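Basic membrane lipoprotein (Brucella melitensis biovar Abortus, PDB 3S99) binds adenine and probably other purines such as guanine, and may serve an ABC-type uptake system. Local coordinates at residues 205-219 with 230-242. Sequence-based numbering, arbitrary orientation.
With ADE (adenine), chain T.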
loop_
_atom_site.group_PDB
_atom_site.type_symbol
_atom_site.label_atom_id
_atom_site.label_comp_id
_atom_site.label_asym_id
_atom_site.label_seq_id
_atom_site.Cartn_x
_atom_site.Cartn_y
_atom_site.Cartn_z
ATOM N N ILE A 205 12.334 -14.335 -11.387
ATOM C CA ILE A 205 13.248 -15.327 -10.809
ATOM C C ILE A 205 14.015 -16.055 -11.911
ATOM O O ILE A 205 15.204 -16.304 -11.758
ATOM C CB ILE A 205 12.498 -16.338 -9.891
ATOM C CG1 ILE A 205 11.903 -15.605 -8.669
ATOM C CG2 ILE A 205 13.423 -17.413 -9.397
ATOM C CD1 ILE A 205 10.613 -16.231 -8.145
ATOM N N ASP A 206 13.358 -16.361 -13.030
ATOM C CA ASP A 206 14.058 -17.004 -14.163
ATOM C C ASP A 206 15.119 -16.072 -14.729
ATOM O O ASP A 206 16.120 -16.544 -15.231
ATOM C CB ASP A 206 13.108 -17.421 -15.291
ATOM C CG ASP A 206 12.165 -18.555 -14.891
ATOM O OD1 ASP A 206 12.373 -19.212 -13.847
ATOM O OD2 ASP A 206 11.201 -18.789 -15.643
ATOM N N GLN A 207 14.886 -14.757 -14.642
ATOM C CA GLN A 207 15.850 -13.769 -15.127
ATOM C C GLN A 207 16.966 -13.452 -14.107
ATOM O O GLN A 207 17.788 -12.575 -14.360
ATOM C CB GLN A 207 15.139 -12.464 -15.515
ATOM C CG GLN A 207 14.233 -12.552 -16.750
ATOM C CD GLN A 207 13.324 -11.346 -16.871
ATOM O OE1 GLN A 207 13.757 -10.216 -16.667
ATOM N NE2 GLN A 207 12.048 -11.581 -17.187
ATOM N N GLY A 208 16.963 -14.119 -12.946
ATOM C CA GLY A 208 18.101 -14.092 -12.012
ATOM C C GLY A 208 18.003 -13.188 -10.787
ATOM O O GLY A 208 19.009 -13.020 -10.088
ATOM N N VAL A 209 16.840 -12.578 -10.523
ATOM C CA VAL A 209 16.713 -11.721 -9.327
ATOM C C VAL A 209 16.775 -12.608 -8.096
ATOM O O VAL A 209 16.387 -13.758 -8.160
ATOM C CB VAL A 209 15.413 -10.869 -9.277
ATOM C CG1 VAL A 209 15.223 -10.067 -10.588
ATOM C CG2 VAL A 209 14.185 -11.721 -8.930
ATOM N N ASP A 210 17.268 -12.086 -6.978
ATOM C CA ASP A 210 17.290 -12.912 -5.776
ATOM C C ASP A 210 16.450 -12.359 -4.616
ATOM O O ASP A 210 16.458 -12.923 -3.523
ATOM C CB ASP A 210 18.738 -13.292 -5.406
ATOM C CG ASP A 210 19.614 -12.095 -5.088
ATOM O OD1 ASP A 210 19.105 -10.961 -5.049
ATOM O OD2 ASP A 210 20.820 -12.301 -4.865
ATOM N N ILE A 211 15.675 -11.301 -4.888
ATOM C CA ILE A 211 14.654 -10.775 -3.977
ATOM C C ILE A 211 13.376 -10.464 -4.781
ATOM O O ILE A 211 13.464 -9.983 -5.904
ATOM C CB ILE A 211 15.140 -9.460 -3.248
ATOM C CG1 ILE A 211 16.409 -9.713 -2.409
ATOM C CG2 ILE A 211 14.044 -8.897 -2.320
ATOM C CD1 ILE A 211 16.140 -10.277 -1.003
ATOM N N ILE A 212 12.201 -10.747 -4.220
ATOM C CA ILE A 212 10.906 -10.434 -4.874
ATOM C C ILE A 212 10.096 -9.485 -4.010
ATOM O O ILE A 212 10.017 -9.624 -2.780
ATOM C CB ILE A 212 10.074 -11.689 -5.162
ATOM C CG1 ILE A 212 10.683 -12.508 -6.308
ATOM C CG2 ILE A 212 8.621 -11.319 -5.480
ATOM C CD1 ILE A 212 10.753 -11.790 -7.675
ATOM N N THR A 213 9.526 -8.490 -4.652
ATOM C CA THR A 213 8.638 -7.592 -3.976
ATOM C C THR A 213 7.578 -7.132 -4.954
ATOM O O THR A 213 7.777 -7.201 -6.186
ATOM C CB THR A 213 9.430 -6.355 -3.442
ATOM O OG1 THR A 213 8.605 -5.626 -2.521
ATOM C CG2 THR A 213 9.823 -5.477 -4.571
ATOM N N GLN A 214 6.498 -6.585 -4.427
ATOM C CA GLN A 214 5.322 -6.276 -5.271
ATOM C C GLN A 214 4.504 -5.087 -4.811
ATOM O O GLN A 214 4.539 -4.723 -3.641
ATOM C CB GLN A 214 4.388 -7.479 -5.336
ATOM C CG GLN A 214 3.568 -7.653 -4.066
ATOM C CD GLN A 214 2.894 -8.976 -3.991
ATOM O OE1 GLN A 214 3.540 -10.028 -4.151
ATOM N NE2 GLN A 214 1.589 -8.958 -3.715
ATOM N N HIS A 215 3.747 -4.506 -5.749
ATOM C CA HIS A 215 2.656 -3.590 -5.410
ATOM C C HIS A 215 1.297 -4.078 -5.920
ATOM O O HIS A 215 0.371 -3.290 -6.140
ATOM C CB HIS A 215 2.956 -2.205 -5.950
ATOM C CG HIS A 215 2.345 -1.094 -5.155
ATOM N ND1 HIS A 215 3.074 0.009 -4.743
ATOM C CD2 HIS A 215 1.067 -0.873 -4.754
ATOM C CE1 HIS A 215 2.274 0.840 -4.095
ATOM N NE2 HIS A 215 1.047 0.344 -4.108
ATOM N N THR A 216 1.185 -5.391 -6.103
ATOM C CA THR A 216 -0.095 -6.046 -6.372
ATOM C C THR A 216 -0.629 -6.660 -5.063
ATOM O O THR A 216 0.056 -6.646 -4.020
ATOM C CB THR A 216 0.100 -7.107 -7.442
ATOM O OG1 THR A 216 1.100 -8.052 -6.997
ATOM C CG2 THR A 216 0.520 -6.427 -8.793
ATOM N N ASP A 217 -1.847 -7.187 -5.116
ATOM C CA ASP A 217 -2.675 -7.421 -3.918
ATOM C C ASP A 217 -2.584 -8.809 -3.300
ATOM O O ASP A 217 -2.998 -9.004 -2.156
ATOM C CB ASP A 217 -4.147 -7.123 -4.270
ATOM C CG ASP A 217 -4.416 -5.624 -4.503
ATOM O OD1 ASP A 217 -3.460 -4.808 -4.320
ATOM O OD2 ASP A 217 -5.597 -5.258 -4.830
ATOM N N SER A 218 -2.063 -9.785 -4.044
ATOM C CA SER A 218 -2.248 -11.175 -3.640
ATOM C C SER A 218 -0.969 -11.832 -3.153
ATOM O O SER A 218 0.129 -11.299 -3.326
ATOM C CB SER A 218 -2.843 -12.023 -4.786
ATOM O OG SER A 218 -1.808 -12.536 -5.590
ATOM N N THR A 219 -1.136 -13.008 -2.572
ATOM C CA THR A 219 -0.005 -13.868 -2.183
ATOM C C THR A 219 0.588 -14.717 -3.322
ATOM O O THR A 219 1.437 -15.566 -3.044
ATOM C CB THR A 219 -0.418 -14.875 -1.119
ATOM O OG1 THR A 219 -1.621 -15.512 -1.551
ATOM C CG2 THR A 219 -0.652 -14.194 0.213
ATOM N N ILE A 230 13.386 -18.229 -2.945
ATOM C CA ILE A 230 13.757 -16.810 -3.118
ATOM C C ILE A 230 13.057 -15.957 -2.066
ATOM O O ILE A 230 11.852 -16.066 -1.863
ATOM C CB ILE A 230 13.400 -16.295 -4.557
ATOM C CG1 ILE A 230 14.260 -17.025 -5.602
ATOM C CG2 ILE A 230 13.575 -14.781 -4.686
ATOM C CD1 ILE A 230 15.789 -16.845 -5.394
ATOM N N LYS A 231 13.841 -15.134 -1.382
ATOM C CA LYS A 231 13.343 -14.326 -0.297
ATOM C C LYS A 231 12.537 -13.138 -0.841
ATOM O O LYS A 231 12.800 -12.626 -1.937
ATOM C CB LYS A 231 14.499 -13.909 0.630
ATOM C CG LYS A 231 15.135 -15.142 1.344
ATOM C CD LYS A 231 15.975 -14.787 2.558
ATOM C CE LYS A 231 16.473 -16.052 3.358
ATOM N NZ LYS A 231 17.540 -15.732 4.397
ATOM N N ALA A 232 11.531 -12.730 -0.089
ATOM C CA ALA A 232 10.531 -11.783 -0.606
ATOM C C ALA A 232 9.925 -10.916 0.487
ATOM O O ALA A 232 10.087 -11.193 1.682
ATOM C CB ALA A 232 9.419 -12.585 -1.333
ATOM N N PHE A 233 9.228 -9.865 0.092
ATOM C CA PHE A 233 8.471 -9.045 1.057
ATOM C C PHE A 233 6.974 -9.245 0.853
ATOM O O PHE A 233 6.490 -9.251 -0.270
ATOM C CB PHE A 233 8.853 -7.571 0.924
ATOM C CG PHE A 233 10.355 -7.315 1.129
ATOM C CD1 PHE A 233 10.889 -7.223 2.405
ATOM C CD2 PHE A 233 11.209 -7.191 0.040
ATOM C CE1 PHE A 233 12.283 -6.999 2.611
ATOM C CE2 PHE A 233 12.575 -6.938 0.217
ATOM C CZ PHE A 233 13.119 -6.868 1.487
ATOM N N GLY A 234 6.234 -9.406 1.947
ATOM C CA GLY A 234 4.789 -9.366 1.872
ATOM C C GLY A 234 4.267 -7.964 1.673
ATOM O O GLY A 234 4.960 -6.978 1.935
ATOM N N GLN A 235 3.010 -7.891 1.241
ATOM C CA GLN A 235 2.381 -6.648 0.860
ATOM C C GLN A 235 1.034 -6.509 1.520
ATOM O O GLN A 235 0.196 -7.388 1.359
ATOM C CB GLN A 235 2.172 -6.655 -0.664
ATOM C CG GLN A 235 1.398 -5.450 -1.278
ATOM C CD GLN A 235 2.039 -4.095 -1.106
ATOM O OE1 GLN A 235 3.125 -3.932 -0.487
ATOM N NE2 GLN A 235 1.377 -3.085 -1.680
ATOM N N ALA A 236 0.837 -5.412 2.244
ATOM C CA ALA A 236 -0.429 -5.042 2.857
ATOM C C ALA A 236 -0.638 -5.818 4.139
ATOM O O ALA A 236 -1.022 -5.242 5.180
ATOM C CB ALA A 236 -1.624 -5.301 1.876
ATOM N N SER A 237 -0.467 -7.139 4.021
ATOM C CA SER A 237 -0.614 -8.069 5.129
ATOM C C SER A 237 0.694 -8.742 5.431
ATOM O O SER A 237 1.540 -8.876 4.546
ATOM C CB SER A 237 -1.601 -9.179 4.733
ATOM O OG SER A 237 -2.061 -9.833 5.920
ATOM N N ASP A 238 0.838 -9.232 6.666
ATOM C CA ASP A 238 1.954 -10.121 6.993
ATOM C C ASP A 238 1.669 -11.459 6.321
ATOM O O ASP A 238 0.760 -12.156 6.730
ATOM C CB ASP A 238 2.140 -10.265 8.516
ATOM C CG ASP A 238 3.348 -11.131 8.883
ATOM O OD1 ASP A 238 3.976 -11.713 7.958
ATOM O OD2 ASP A 238 3.657 -11.241 10.104
ATOM N N MET A 239 2.455 -11.801 5.287
ATOM C CA MET A 239 2.242 -13.014 4.489
ATOM C C MET A 239 3.153 -14.165 4.878
ATOM O O MET A 239 3.366 -15.093 4.075
ATOM C CB MET A 239 2.440 -12.716 2.997
ATOM C CG MET A 239 1.474 -11.699 2.435
ATOM S SD MET A 239 1.816 -11.338 0.683
ATOM C CE MET A 239 0.250 -10.565 0.254
ATOM N N ILE A 240 3.664 -14.127 6.106
ATOM C CA ILE A 240 4.613 -15.123 6.592
ATOM C C ILE A 240 4.091 -16.568 6.420
ATOM O O ILE A 240 4.870 -17.443 6.021
ATOM C CB ILE A 240 4.998 -14.864 8.078
ATOM C CG1 ILE A 240 6.175 -15.750 8.536
ATOM C CG2 ILE A 240 3.785 -15.058 9.007
ATOM C CD1 ILE A 240 7.527 -15.405 7.962
ATOM N N LYS A 241 2.796 -16.803 6.689
ATOM C CA LYS A 241 2.245 -18.169 6.622
ATOM C C LYS A 241 2.390 -18.780 5.227
ATOM O O LYS A 241 2.494 -19.995 5.104
ATOM C CB LYS A 241 0.771 -18.231 7.064
ATOM N N PHE A 242 2.438 -17.935 4.192
ATOM C CA PHE A 242 2.618 -18.397 2.810
ATOM C C PHE A 242 4.090 -18.518 2.378
ATOM O O PHE A 242 4.381 -18.956 1.267
ATOM C CB PHE A 242 1.854 -17.447 1.867
ATOM C CG PHE A 242 0.392 -17.416 2.130
ATOM C CD1 PHE A 242 -0.450 -18.358 1.557
ATOM C CD2 PHE A 242 -0.145 -16.477 2.986
ATOM C CE1 PHE A 242 -1.800 -18.328 1.802
ATOM C CE2 PHE A 242 -1.490 -16.441 3.245
ATOM C CZ PHE A 242 -2.322 -17.362 2.665
HETATM N N9 ADE T . -5.548 1.466 -4.216
HETATM C C8 ADE T . -4.419 2.096 -3.739
HETATM N N7 ADE T . -3.426 1.295 -3.438
HETATM C C5 ADE T . -3.998 0.060 -3.766
HETATM C C6 ADE T . -3.451 -1.190 -3.680
HETATM N N6 ADE T . -2.205 -1.274 -3.189
HETATM N N1 ADE T . -4.221 -2.260 -4.063
HETATM C C2 ADE T . -5.464 -2.034 -4.524
HETATM N N3 ADE T . -6.098 -0.869 -4.656
HETATM C C4 ADE T . -5.282 0.130 -4.249
HETATM O O HOH W 1 16.785 -14.895 -1.711
HETATM O O HOH W 2 6.355 -6.853 -1.760
HETATM O O HOH W 3 6.297 -10.003 -3.133
HETATM O O HOH W 4 -1.016 -3.784 -2.742
#
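Ile-212 joins the two parallel strands with both of its backbone polar groups: its N donates to Lys-231 O (3.0 Å) and its O accepts from Phe-233 N. Ala-232 lies in register opposite it, the CB atoms of the two residues 4.0 Å apart. Toward the start of the strands CG2 of Ile-230 meets CG1 of Ile-212, while CG1 of Ile-230 packs against CG2 of Ile-205, at the end of the preceding helix 194-206, the two side chains running in opposite directions. On the other face of the sheet CG2 of Ile-211 approaches CE2 of the Phe-233 ring to 3.5 Å.

Beyond Phe-233 the strands part, and water and side chains take over. One water accepts from Gln-214 N and lies within hydrogen-bonding distance of Phe-233 O. CG of Gln-214 touches CB of Gln-235 at 3.8 Å, their amide planes turned 44° apart, and the Gln-235 chain, bent at chi2 (62°), lays NE2 over one face of the His-215 ring. That NE2 also donates to a water (2.7 Å), which accepts from adenine N6 and donates to Asp-217 OD1. Asp-217 OD1 itself lies 2.7 Å from N1 of the purine, and Glu-162 is hydrogen-bonded to His-215 NE2.

The second shell helps hold the loop bearing Asp-217. Gln-214 NE2 spans it with two donations, a nearly straight one to Ser-218 O (175° at the hydrogen) and another to Thr-216 O from above its carbonyl plane. Farther along, CG2 of Thr-219 packs against Met-239 CE and sits over the Phe-242 ring, 3.9 Å from its centroid in a CH-pi contact.

This is a beta-alpha-beta unit, strands 211-214 and 231-236 connected through helix 220-227, whose first strand ends in a binding loop, as in periplasmic binding proteins. Its chemistry implies that purine recognition is partly indirect: Gln-235 reaches N6 through water, and Gln-214 probably orders the backbone that carries Asp-217.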